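PDB 3JS6: ParM protein from Staphylococcus aureus, which probably assembles into nucleotide-dependent, actin-like filaments that drive segregation of copies of plasmid pSK41 at cell division. Local coordinates for residues 273-276 and 277-281; 179-183 and 184-188. One frame throughout, in Å; residues are numbered along the deposited sequence.

Contact 1: residues 273-276 and 277-281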
loop_
_atom_site.group_PDB
_atom_site.type_symbol
_atom_site.label_atom_id
_atom_site.label_comp_id
_atom_site.label_asym_id
_atom_site.label_seq_id
_atom_site.Cartn_x
_atom_site.Cartn_y
_atom_site.Cartn_z
ATOM N N LEU A 273 -8.763 23.344 -1.797
ATOM C CA LEU A 273 -8.690 21.917 -2.063
ATOM C C LEU A 273 -9.934 21.256 -1.465
ATOM O O LEU A 273 -10.640 20.507 -2.144
ATOM C CB LEU A 273 -7.416 21.346 -1.443
ATOM C CG LEU A 273 -6.995 19.910 -1.758
ATOM C CD1 LEU A 273 -5.495 19.785 -1.575
ATOM C CD2 LEU A 273 -7.723 18.925 -0.861
ATOM N N ILE A 274 -10.226 21.565 -0.206
ATOM C CA ILE A 274 -11.375 20.965 0.449
ATOM C C ILE A 274 -12.706 21.381 -0.158
ATOM O O ILE A 274 -13.636 20.574 -0.251
ATOM C CB ILE A 274 -11.374 21.265 1.968
ATOM C CG1 ILE A 274 -10.169 20.577 2.624
ATOM C CG2 ILE A 274 -12.661 20.780 2.590
ATOM C CD1 ILE A 274 -10.102 20.745 4.132
ATOM N N GLU A 275 -12.815 22.633 -0.582
ATOM C CA GLU A 275 -14.070 23.066 -1.180
ATOM C C GLU A 275 -14.270 22.313 -2.491
ATOM O O GLU A 275 -15.368 21.907 -2.831
ATOM C CB GLU A 275 -14.048 24.580 -1.428
ATOM C CG GLU A 275 -15.135 25.079 -2.374
ATOM C CD GLU A 275 -16.522 25.088 -1.751
ATOM O OE1 GLU A 275 -17.057 24.003 -1.439
ATOM O OE2 GLU A 275 -17.080 26.192 -1.578
ATOM N N GLU A 276 -13.193 22.119 -3.230
ATOM C CA GLU A 276 -13.311 21.411 -4.488
ATOM C C GLU A 276 -13.718 19.956 -4.266
ATOM O O GLU A 276 -14.609 19.437 -4.942
ATOM C CB GLU A 276 -11.987 21.451 -5.256
ATOM C CG GLU A 276 -12.058 20.691 -6.567
ATOM C CD GLU A 276 -10.813 20.866 -7.402
ATOM O OE1 GLU A 276 -10.382 22.023 -7.566
ATOM O OE2 GLU A 276 -10.274 19.858 -7.902
ATOM N N VAL A 277 -13.071 19.300 -3.311
ATOM C CA VAL A 277 -13.369 17.892 -3.064
ATOM C C VAL A 277 -14.801 17.669 -2.612
ATOM O O VAL A 277 -15.507 16.827 -3.155
ATOM C CB VAL A 277 -12.395 17.287 -2.023
ATOM C CG1 VAL A 277 -12.693 15.813 -1.845
ATOM C CG2 VAL A 277 -10.959 17.472 -2.487
HETATM N N MSE A 278 -15.250 18.425 -1.621
HETATM C CA MSE A 278 -16.614 18.241 -1.148
HETATM C C MSE A 278 -17.648 18.669 -2.175
HETATM O O MSE A 278 -18.738 18.103 -2.227
HETATM C CB MSE A 278 -16.823 18.965 0.180
HETATM C CG MSE A 278 -16.188 18.226 1.379
HETATM SE SE MSE A 278 -15.715 16.346 1.033
HETATM C CE MSE A 278 -13.804 16.553 0.937
ATOM N N SER A 279 -17.318 19.664 -2.998
ATOM C CA SER A 279 -18.262 20.085 -4.029
ATOM C C SER A 279 -18.444 18.922 -5.005
ATOM O O SER A 279 -19.557 18.616 -5.420
ATOM C CB SER A 279 -17.747 21.312 -4.784
ATOM O OG SER A 279 -17.635 22.419 -3.910
ATOM N N ASN A 280 -17.348 18.268 -5.373
ATOM C CA ASN A 280 -17.456 17.139 -6.298
ATOM C C ASN A 280 -18.260 16.006 -5.679
ATOM O O ASN A 280 -19.039 15.333 -6.360
ATOM C CB ASN A 280 -16.072 16.649 -6.709
ATOM C CG ASN A 280 -15.387 17.609 -7.652
ATOM O OD1 ASN A 280 -16.016 18.520 -8.177
ATOM N ND2 ASN A 280 -14.111 17.402 -7.887
ATOM N N PHE A 281 -18.083 15.821 -4.378
ATOM C CA PHE A 281 -18.795 14.791 -3.644
ATOM C C PHE A 281 -20.291 15.023 -3.766
ATOM O O PHE A 281 -21.063 14.121 -4.097
ATOM C CB PHE A 281 -18.421 14.856 -2.169
ATOM C CG PHE A 281 -17.887 13.580 -1.632
ATOM C CD1 PHE A 281 -16.526 13.320 -1.654
ATOM C CD2 PHE A 281 -18.754 12.610 -1.142
ATOM C CE1 PHE A 281 -16.034 12.095 -1.189
ATOM C CE2 PHE A 281 -18.279 11.395 -0.681
ATOM C CZ PHE A 281 -16.921 11.133 -0.704
#
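Ser279 grips the carbonyl of Glu275 twice: its hydroxyl OG donates to Glu275 O over only 2.6 Å, and its backbone N donates to the same oxygen at 3.0 Å. The two donors arrive from opposite faces of the carbonyl plane, each tilted from it by about 30°. A short hydroxyl side chain suits this place: with OG beside its own backbone N (chi1 -64°), the hydroxyl is turned to the preceding turn, where Glu275 O lies. The bent chain of Glu275 brings OE1 to 3.0 Å from Ser279 OG. Ordinary i to i+4 bonds surround the pair, such as Met278 N to Ile274 O (3.0 Å, nearly straight). All belong to helix 263-284, which lies against the five-stranded sheet of the second actin-like domain. Glu276 and Asn280 run side by side against strand 205-214, their carboxylate and amide planes 45° apart; the carboxylate of Glu276 turns to a salt bridge with Lys216. On the sheet side, Leu273 CD2 touches Val277 CG2 at 3.9 Å, both side chains pointing the same way toward strand 185-191, where branched aliphatic groups suit a buried surface. Selenomethionine Met278 fits between that strand and helix 301-311.

Contact 2: residues 179-183 and 184-188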
loop_
_atom_site.group_PDB
_atom_site.type_symbol
_atom_site.label_atom_id
_atom_site.label_comp_id
_atom_site.label_asym_id
_atom_site.label_seq_id
_atom_site.Cartn_x
_atom_site.Cartn_y
_atom_site.Cartn_z
ATOM N N LYS A 179 -22.319 -4.855 10.944
ATOM C CA LYS A 179 -23.650 -4.919 10.363
ATOM C C LYS A 179 -23.949 -3.700 9.495
ATOM O O LYS A 179 -24.412 -3.843 8.365
ATOM C CB LYS A 179 -24.693 -5.063 11.464
ATOM C CG LYS A 179 -24.388 -6.225 12.411
ATOM C CD LYS A 179 -25.495 -6.436 13.452
ATOM C CE LYS A 179 -24.994 -7.203 14.672
ATOM N NZ LYS A 179 -24.148 -6.324 15.549
ATOM N N ALA A 180 -23.667 -2.504 9.999
ATOM C CA ALA A 180 -23.942 -1.305 9.227
ATOM C C ALA A 180 -23.296 -1.312 7.839
ATOM O O ALA A 180 -23.867 -0.790 6.879
ATOM C CB ALA A 180 -23.485 -0.076 9.992
ATOM N N PHE A 181 -22.112 -1.909 7.735
ATOM C CA PHE A 181 -21.386 -1.940 6.471
ATOM C C PHE A 181 -22.079 -2.760 5.387
ATOM O O PHE A 181 -21.984 -2.430 4.210
ATOM C CB PHE A 181 -19.963 -2.475 6.706
ATOM C CG PHE A 181 -19.088 -2.441 5.485
ATOM C CD1 PHE A 181 -18.769 -1.241 4.872
ATOM C CD2 PHE A 181 -18.591 -3.624 4.940
ATOM C CE1 PHE A 181 -17.962 -1.209 3.727
ATOM C CE2 PHE A 181 -17.785 -3.608 3.801
ATOM C CZ PHE A 181 -17.469 -2.394 3.192
ATOM N N THR A 182 -22.784 -3.813 5.784
ATOM C CA THR A 182 -23.460 -4.673 4.813
ATOM C C THR A 182 -24.535 -3.948 4.010
ATOM O O THR A 182 -24.815 -4.317 2.864
ATOM C CB THR A 182 -24.105 -5.909 5.497
ATOM O OG1 THR A 182 -25.154 -5.485 6.373
ATOM C CG2 THR A 182 -23.075 -6.668 6.306
ATOM N N GLU A 183 -25.165 -2.939 4.586
ATOM C CA GLU A 183 -26.186 -2.205 3.856
ATOM C C GLU A 183 -25.990 -0.700 3.976
ATOM O O GLU A 183 -26.953 0.052 4.041
ATOM C CB GLU A 183 -27.582 -2.596 4.346
ATOM C CG GLU A 183 -27.596 -3.254 5.717
ATOM C CD GLU A 183 -28.996 -3.604 6.180
ATOM O OE1 GLU A 183 -29.549 -4.612 5.692
ATOM O OE2 GLU A 183 -29.541 -2.871 7.031
ATOM N N GLY A 184 -24.747 -0.239 3.980
ATOM C CA GLY A 184 -24.504 1.181 4.087
ATOM C C GLY A 184 -23.789 1.732 2.888
ATOM O O GLY A 184 -23.438 0.996 1.972
ATOM N N LYS A 185 -23.591 3.046 2.889
ATOM C CA LYS A 185 -22.901 3.735 1.805
ATOM C C LYS A 185 -21.648 4.348 2.416
ATOM O O LYS A 185 -21.717 5.093 3.406
ATOM C CB LYS A 185 -23.799 4.813 1.216
ATOM C CG LYS A 185 -23.240 5.488 -0.009
ATOM C CD LYS A 185 -24.346 6.242 -0.730
ATOM C CE LYS A 185 -23.809 7.101 -1.853
ATOM N NZ LYS A 185 -24.916 7.639 -2.684
ATOM N N TYR A 186 -20.499 4.013 1.842
ATOM C CA TYR A 186 -19.231 4.498 2.375
ATOM C C TYR A 186 -18.350 4.955 1.262
ATOM O O TYR A 186 -18.405 4.403 0.166
ATOM C CB TYR A 186 -18.483 3.377 3.103
ATOM C CG TYR A 186 -19.185 2.865 4.325
ATOM C CD1 TYR A 186 -20.336 2.099 4.211
ATOM C CD2 TYR A 186 -18.729 3.194 5.602
ATOM C CE1 TYR A 186 -21.025 1.669 5.348
ATOM C CE2 TYR A 186 -19.407 2.774 6.741
ATOM C CZ TYR A 186 -20.553 2.012 6.603
ATOM O OH TYR A 186 -21.236 1.584 7.713
ATOM N N SER A 187 -17.499 5.931 1.548
ATOM C CA SER A 187 -16.590 6.391 0.527
ATOM C C SER A 187 -15.203 6.415 1.108
ATOM O O SER A 187 -15.008 6.639 2.305
ATOM C CB SER A 187 -16.980 7.785 0.025
ATOM O OG SER A 187 -18.209 7.747 -0.686
ATOM N N VAL A 188 -14.247 6.112 0.260
ATOM C CA VAL A 188 -12.852 6.143 0.658
ATOM C C VAL A 188 -12.283 7.336 -0.091
ATOM O O VAL A 188 -12.304 7.348 -1.325
ATOM C CB VAL A 188 -12.096 4.888 0.212
ATOM C CG1 VAL A 188 -10.589 5.029 0.589
ATOM C CG2 VAL A 188 -12.710 3.658 0.870
HETATM O O HOH W 1 -21.339 -0.964 1.931
#
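Phe181 and Tyr186 meet as a T-shaped (edge-to-face) aromatic pair, with ring centroids 5.2 Å apart and planes inclined at 67°. Phe181 supplies the edge: its CD1 stands over one face of the tyrosine ring, displaced toward the rim, and comes within 3.7 Å of Tyr186 CE1. The phenylalanine ring reaches this position because CG is anti to the backbone N (chi1 -175°), carrying it off the short helix 179-182. Tyr186 points back from the strand toward that helix, and its far end lies alongside the helical backbone, with Tyr186 OH 3.6 Å from Phe181 N and the same distance from Ala180 CB. The small methyl of Ala180 suits a position beside the phenol oxygen, while two large flat side chains fill the angle between helix and strand.

Between the rings' parent segments the chain turns at Gly184, whose CA passes 3.5 Å from Ala180 O; a residue with no side chain fits this close approach. A water spans the turn, donating to Phe181 O at 2.8 Å and to Gly184 O at 2.9 Å, and also lies above one face of the Phe181 ring near its rim. Within the helix, Thr182 OG1 donates to Lys179 O at 2.7 Å, so that the threonine hydroxyl reinforces a weakly bonded turn.

The segment is thus a helix-to-strand junction leading into the central strand of the sheet of the second actin-like domain. Leu167 of helix 162-169 packs on both Phe181 and Tyr186, and Met164 adds to the cover of Phe181. Strand 185-191 then enters the middle of the five-stranded sheet, between antiparallel strand 196-202 and parallel strand 293-297.

Strand 185-191 ties the two contacts together: residues 185-188 of contact 2 form its start, while helix 263-284, which carries contact 1, packs on it. They touch where Phe281 CZ packs on Ser187 CB at 3.4 Å. Neighbouring strand residues face different helices, Ser187 meeting helix 263-284 and Val188 meeting helix 162-169, so the sheet is sandwiched between them. Both contacts are partly buried, each with a polar side and an apolar one. Contact 1 relies on regular helical bonds, a serine hydroxyl and aliphatic packing; contact 2, at the entrance to the sheet, relies on an aromatic pair and a water bridging a glycine turn.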